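Local atomic coordinates of putative DD-carboxypeptidase TP_0574 (Treponema pallidum, PDB entry 1O75), a protein that binds penicillin and has zinc-stimulated carboxypeptidase activity, possibly acting as a D,D-carboxypeptidase that lowers peptidoglycan cross-linking in the syphilis spirochaete. Residues N256-D261 with Y276-S281; Y312-L317 with D324-V329. The protein carries 2 engineered substitutions. One frame throughout, in Å; residues are numbered along the deposited sequence.

Contact 1: N256-D261 with Y276-S281; sequences NTVRYD and YGTKHS. With XE (xenon), chain F.
At one margin of a four-stranded antiparallel sheet, Tyr260 and Tyr276 form a hydrogen-bonded pair beside a xenon site. Tyr260 N reaches Tyr276 O at 3.0 Å in an almost straight bond. Tyr276 N returns to Tyr260 O at 2.8 Å. Beyond Gly277 the regular pairing gives way to Thr278, whose side-chain hydroxyl, in place of a backbone N-H, bonds the strand. Thr278 OG1 donates to Val258 O at 2.7 Å, lying in the carbonyl plane on a lone pair. With OG1 set between its own N and carbonyl carbon (chi1 60°), the methyl Thr278 CG2 is left to sit over the centre of the Tyr260 ring, a CH-pi contact 3.5 Å from the centroid. Xenon lies over the opposite face, displaced toward the hydroxyl end, 3.5 Å from Tyr260 CZ. Tyr260 OH bonds to Gly297 O, which helps fix the ring's position. Strand 293-298 supplies Cys296 and Ile298 against the same side chain, while Trp21 of helix 17-25 packs on Thr257 and Arg259. Strand 311-319 flanks strand 255-262 within the sheet, and a classic beta bulge places Asn256 and Thr257 together against Ile318.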
loop_
_atom_site.group_PDB
_atom_site.type_symbol
_atom_site.label_atom_id
_atom_site.label_comp_id
_atom_site.label_asym_id
_atom_site.label_seq_id
_atom_site.Cartn_x
_atom_site.Cartn_y
_atom_site.Cartn_z
ATOM N N ASN B 256 22.365 -1.781 -3.669
ATOM C CA ASN B 256 23.148 -2.931 -3.267
ATOM C C ASN B 256 22.902 -3.386 -1.824
ATOM O O ASN B 256 22.473 -4.516 -1.579
ATOM C CB ASN B 256 24.640 -2.629 -3.414
ATOM C CG ASN B 256 25.176 -2.965 -4.789
ATOM O OD1 ASN B 256 24.706 -3.893 -5.416
ATOM N ND2 ASN B 256 26.194 -2.229 -5.244
ATOM N N THR B 257 23.162 -2.498 -0.863
ATOM C CA THR B 257 23.054 -2.920 0.527
ATOM C C THR B 257 22.924 -1.767 1.521
ATOM O O THR B 257 22.811 -0.590 1.124
ATOM C CB THR B 257 24.291 -3.820 0.829
ATOM O OG1 THR B 257 24.133 -4.486 2.086
ATOM C CG2 THR B 257 25.603 -2.977 0.813
ATOM N N VAL B 258 22.910 -2.106 2.816
ATOM C CA VAL B 258 22.787 -1.104 3.869
ATOM C C VAL B 258 23.742 -1.407 5.014
ATOM O O VAL B 258 23.873 -2.562 5.443
ATOM C CB VAL B 258 21.370 -1.085 4.520
ATOM C CG1 VAL B 258 21.194 0.206 5.362
ATOM C CG2 VAL B 258 20.310 -1.182 3.476
ATOM N N ARG B 259 24.392 -0.369 5.519
ATOM C CA ARG B 259 25.278 -0.524 6.662
ATOM C C ARG B 259 24.526 -0.011 7.881
ATOM O O ARG B 259 23.858 1.024 7.817
ATOM C CB ARG B 259 26.540 0.312 6.482
ATOM C CG ARG B 259 27.529 0.167 7.661
ATOM C CD ARG B 259 28.618 1.258 7.575
ATOM N NE ARG B 259 29.587 1.145 8.658
ATOM C CZ ARG B 259 30.766 0.546 8.536
ATOM N NH1 ARG B 259 31.114 0.011 7.377
ATOM N NH2 ARG B 259 31.600 0.487 9.570
ATOM N N TYR B 260 24.600 -0.731 8.990
ATOM C CA TYR B 260 23.964 -0.247 10.220
ATOM C C TYR B 260 25.104 0.208 11.170
ATOM O O TYR B 260 26.007 -0.584 11.447
ATOM C CB TYR B 260 23.199 -1.368 10.958
ATOM C CG TYR B 260 21.954 -1.914 10.252
ATOM C CD1 TYR B 260 21.412 -1.261 9.138
ATOM C CD2 TYR B 260 21.315 -3.071 10.722
ATOM C CE1 TYR B 260 20.252 -1.748 8.499
ATOM C CE2 TYR B 260 20.151 -3.572 10.096
ATOM C CZ TYR B 260 19.630 -2.901 8.986
ATOM O OH TYR B 260 18.488 -3.379 8.376
ATOM N N ASP B 261 25.068 1.453 11.645
ATOM C CA ASP B 261 26.049 1.912 12.643
ATOM C C ASP B 261 25.195 2.124 13.907
ATOM O O ASP B 261 24.166 2.807 13.865
ATOM C CB ASP B 261 26.732 3.225 12.252
ATOM C CG ASP B 261 27.740 3.051 11.147
ATOM O OD1 ASP B 261 28.452 2.028 11.126
ATOM O OD2 ASP B 261 27.839 3.947 10.308
ATOM N N TYR B 276 27.324 -3.049 11.587
ATOM C CA TYR B 276 26.878 -4.347 11.115
ATOM C C TYR B 276 26.601 -4.291 9.613
ATOM O O TYR B 276 26.236 -3.243 9.068
ATOM C CB TYR B 276 25.594 -4.771 11.851
ATOM C CG TYR B 276 25.651 -4.583 13.359
ATOM C CD1 TYR B 276 26.412 -5.434 14.164
ATOM C CD2 TYR B 276 24.960 -3.548 13.969
ATOM C CE1 TYR B 276 26.481 -5.241 15.576
ATOM C CE2 TYR B 276 25.012 -3.346 15.376
ATOM C CZ TYR B 276 25.774 -4.196 16.162
ATOM O OH TYR B 276 25.788 -4.032 17.524
ATOM N N GLY B 277 26.811 -5.422 8.952
ATOM C CA GLY B 277 26.531 -5.532 7.528
ATOM C C GLY B 277 25.138 -6.145 7.468
ATOM O O GLY B 277 24.636 -6.622 8.495
ATOM N N THR B 278 24.513 -6.139 6.292
ATOM C CA THR B 278 23.170 -6.686 6.140
ATOM C C THR B 278 23.071 -7.507 4.856
ATOM O O THR B 278 23.948 -7.441 3.986
ATOM C CB THR B 278 22.123 -5.579 6.033
ATOM O OG1 THR B 278 22.417 -4.768 4.880
ATOM C CG2 THR B 278 22.096 -4.702 7.320
ATOM N N LYS B 279 21.988 -8.266 4.745
ATOM C CA LYS B 279 21.747 -9.091 3.556
ATOM C C LYS B 279 20.356 -8.725 3.061
ATOM O O LYS B 279 19.407 -8.673 3.839
ATOM C CB LYS B 279 21.826 -10.569 3.929
ATOM C CG LYS B 279 23.218 -10.946 4.391
ATOM C CD LYS B 279 23.408 -12.449 4.513
ATOM C CE LYS B 279 22.606 -13.026 5.654
ATOM N NZ LYS B 279 22.977 -14.471 5.890
ATOM N N HIS B 280 20.222 -8.469 1.768
ATOM C CA HIS B 280 18.914 -8.071 1.264
ATOM C C HIS B 280 17.896 -9.191 1.419
ATOM O O HIS B 280 18.253 -10.360 1.438
ATOM C CB HIS B 280 19.008 -7.644 -0.200
ATOM C CG HIS B 280 17.803 -6.900 -0.664
ATOM N ND1 HIS B 280 17.390 -5.726 -0.068
ATOM C CD2 HIS B 280 16.899 -7.175 -1.635
ATOM C CE1 HIS B 280 16.282 -5.308 -0.654
ATOM N NE2 HIS B 280 15.962 -6.169 -1.606
ATOM N N SER B 281 16.635 -8.806 1.557
ATOM C CA SER B 281 15.519 -9.724 1.727
ATOM C C SER B 281 15.426 -10.149 3.183
ATOM O O SER B 281 14.364 -10.105 3.776
ATOM C CB SER B 281 15.664 -10.946 0.827
ATOM O OG SER B 281 14.480 -11.701 0.926
HETATM XE XE XE F . 17.242 -1.268 11.032
#

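Contact 2: Y312-L317 with D324-V329; sequences YYRLTL and DVVADV
Leu317 and Val325 meet near the turn end of an antiparallel beta hairpin, their CB atoms 3.9 Å apart, with Leu317 CD2 lying against the branch point and CG1 of the valine. Leu315 follows on the same face, opposite Ala327; the small methyl of the alanine adds little bulk there, and Leu315 CD1 extends to Val329 CG1 at 4.2 Å. That same valine methyl also touches Tyr313 CB, so it fits between the leucine and the root of the tyrosine, whose ring turns off to stack with Tyr262. Val214 of strand 212-220 and Tyr251 of helix 245-252 cover parts of this apolar face.

The other face carries Arg314, Thr316, Val326 and Asp328. Arg314 leaves the backbone with CG anti to N (chi1 169°) and then bends about its CG-CD bond (chi3 -69°), bringing its guanidinium alongside the carboxylate of Asp328. Val326 CG1 presses against the arginine's aliphatic stem, 3.5 Å from Arg314 CG, and its other methyl lies beside Thr316. At the far end the Thr316 methyl CG2 rests on Asp324, whose carboxylate is paired with Arg201.

Side-on, Arg314 NE meets Asp328 OD1 at 2.8 Å. Arg314 NH2 meets Asp328 OD2 at the same distance, both from the syn side, and the two planes are only 19° apart. Six backbone hydrogen bonds join the strands, Leu315 N to Ala327 O being 2.7 Å. One face is thus apolar and buried, while the other, partly exposed, is clasped by a two-pronged salt bridge that fixes the guanidinium's rotation and probably favours the charged carboxylate.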
loop_
_atom_site.group_PDB
_atom_site.type_symbol
_atom_site.label_atom_id
_atom_site.label_comp_id
_atom_site.label_asym_id
_atom_site.label_seq_id
_atom_site.Cartn_x
_atom_site.Cartn_y
_atom_site.Cartn_z
ATOM N N TYR B 312 20.066 4.126 19.267
ATOM C CA TYR B 312 20.220 4.973 18.099
ATOM C C TYR B 312 21.062 4.337 17.029
ATOM O O TYR B 312 22.202 3.884 17.280
ATOM C CB TYR B 312 20.854 6.301 18.505
ATOM C CG TYR B 312 19.979 7.082 19.432
ATOM C CD1 TYR B 312 19.042 7.989 18.940
ATOM C CD2 TYR B 312 20.030 6.857 20.810
ATOM C CE1 TYR B 312 18.177 8.655 19.800
ATOM C CE2 TYR B 312 19.157 7.512 21.679
ATOM C CZ TYR B 312 18.241 8.402 21.169
ATOM O OH TYR B 312 17.356 9.006 22.026
ATOM N N TYR B 313 20.499 4.332 15.825
ATOM C CA TYR B 313 21.167 3.761 14.685
ATOM C C TYR B 313 21.302 4.777 13.566
ATOM O O TYR B 313 20.521 5.720 13.452
ATOM C CB TYR B 313 20.396 2.546 14.134
ATOM C CG TYR B 313 20.422 1.326 15.021
ATOM C CD1 TYR B 313 19.591 1.228 16.141
ATOM C CD2 TYR B 313 21.285 0.270 14.742
ATOM C CE1 TYR B 313 19.630 0.086 16.960
ATOM C CE2 TYR B 313 21.329 -0.850 15.544
ATOM C CZ TYR B 313 20.500 -0.941 16.650
ATOM O OH TYR B 313 20.562 -2.085 17.415
ATOM N N ARG B 314 22.309 4.559 12.743
ATOM C CA ARG B 314 22.544 5.389 11.576
ATOM C C ARG B 314 22.580 4.368 10.448
ATOM O O ARG B 314 23.416 3.459 10.471
ATOM C CB ARG B 314 23.892 6.117 11.672
ATOM C CG ARG B 314 24.304 6.794 10.369
ATOM C CD ARG B 314 25.281 7.959 10.622
ATOM N NE ARG B 314 24.607 9.071 11.302
ATOM C CZ ARG B 314 25.232 10.045 11.952
ATOM N NH1 ARG B 314 26.567 10.061 12.023
ATOM N NH2 ARG B 314 24.525 11.002 12.534
ATOM N N LEU B 315 21.672 4.514 9.484
ATOM C CA LEU B 315 21.576 3.596 8.343
ATOM C C LEU B 315 22.179 4.255 7.108
ATOM O O LEU B 315 21.876 5.404 6.813
ATOM C CB LEU B 315 20.089 3.276 8.034
ATOM C CG LEU B 315 19.186 3.017 9.231
ATOM C CD1 LEU B 315 17.777 2.649 8.766
ATOM C CD2 LEU B 315 19.781 1.907 10.074
ATOM N N THR B 316 23.012 3.528 6.381
ATOM C CA THR B 316 23.581 4.089 5.170
ATOM C C THR B 316 23.187 3.200 3.981
ATOM O O THR B 316 23.633 2.070 3.895
ATOM C CB THR B 316 25.128 4.168 5.265
ATOM O OG1 THR B 316 25.481 4.996 6.384
ATOM C CG2 THR B 316 25.730 4.795 3.979
ATOM N N LEU B 317 22.361 3.732 3.078
ATOM C CA LEU B 317 21.917 3.003 1.875
ATOM C C LEU B 317 23.001 3.129 0.802
ATOM O O LEU B 317 23.404 4.231 0.460
ATOM C CB LEU B 317 20.618 3.623 1.335
ATOM C CG LEU B 317 19.268 3.209 1.930
ATOM C CD1 LEU B 317 19.359 2.962 3.385
ATOM C CD2 LEU B 317 18.248 4.284 1.606
ATOM N N ASP B 324 25.601 8.210 -1.143
ATOM C CA ASP B 324 25.070 7.412 -0.027
ATOM C C ASP B 324 23.870 8.153 0.585
ATOM O O ASP B 324 23.828 9.378 0.608
ATOM C CB ASP B 324 26.128 7.192 1.067
ATOM C CG ASP B 324 27.193 6.153 0.685
ATOM O OD1 ASP B 324 27.155 5.593 -0.434
ATOM O OD2 ASP B 324 28.082 5.884 1.521
ATOM N N VAL B 325 22.877 7.416 1.057
ATOM C CA VAL B 325 21.734 8.048 1.700
ATOM C C VAL B 325 21.839 7.659 3.158
ATOM O O VAL B 325 21.770 6.475 3.482
ATOM C CB VAL B 325 20.418 7.517 1.141
ATOM C CG1 VAL B 325 19.247 8.105 1.940
ATOM C CG2 VAL B 325 20.327 7.873 -0.351
ATOM N N VAL B 326 21.991 8.640 4.038
ATOM C CA VAL B 326 22.155 8.348 5.456
ATOM C C VAL B 326 20.904 8.717 6.220
ATOM O O VAL B 326 20.395 9.824 6.082
ATOM C CB VAL B 326 23.374 9.129 6.060
ATOM C CG1 VAL B 326 23.555 8.777 7.531
ATOM C CG2 VAL B 326 24.655 8.783 5.291
ATOM N N ALA B 327 20.432 7.802 7.056
ATOM C CA ALA B 327 19.234 8.053 7.851
ATOM C C ALA B 327 19.454 7.670 9.305
ATOM O O ALA B 327 19.968 6.591 9.591
ATOM C CB ALA B 327 18.050 7.256 7.281
ATOM N N ASP B 328 19.060 8.552 10.217
ATOM C CA ASP B 328 19.187 8.273 11.638
ATOM C C ASP B 328 17.811 7.891 12.202
ATOM O O ASP B 328 16.804 8.555 11.922
ATOM C CB ASP B 328 19.728 9.498 12.381
ATOM C CG ASP B 328 21.209 9.780 12.061
ATOM O OD1 ASP B 328 21.860 8.911 11.452
ATOM O OD2 ASP B 328 21.717 10.861 12.434
ATOM N N VAL B 329 17.771 6.828 12.995
ATOM C CA VAL B 329 16.514 6.378 13.572
ATOM C C VAL B 329 16.752 5.834 14.968
ATOM O O VAL B 329 17.851 5.396 15.296
ATOM C CB VAL B 329 15.869 5.265 12.686
ATOM C CG1 VAL B 329 16.756 4.010 12.660
ATOM C CG2 VAL B 329 14.525 4.898 13.250
#

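How the contacts relate
Contacts 1 and 2 span one four-stranded antiparallel sheet, with strands 255-262 and 311-319 adjacent at its middle and the contact centres 11 Å apart. Backbone bonds probably tie them directly: Asp261 O lies 2.8 Å from Arg314 N, and Arg259 O lies 3.0 Å from Thr316 N. On the apolar face, Tyr260 CD1 packs on Leu315 CD2 at 3.7 Å, joining the ring of contact 1 to the leucine of contact 2. Both residues approach the same xenon, whose pocket also includes Cys296, Gly297 and Phe331; the side chain of Leu315 is about 4 Å from the xenon at its nearest atom. Tyr260 and Leu315 thus together line one side of the xenon site.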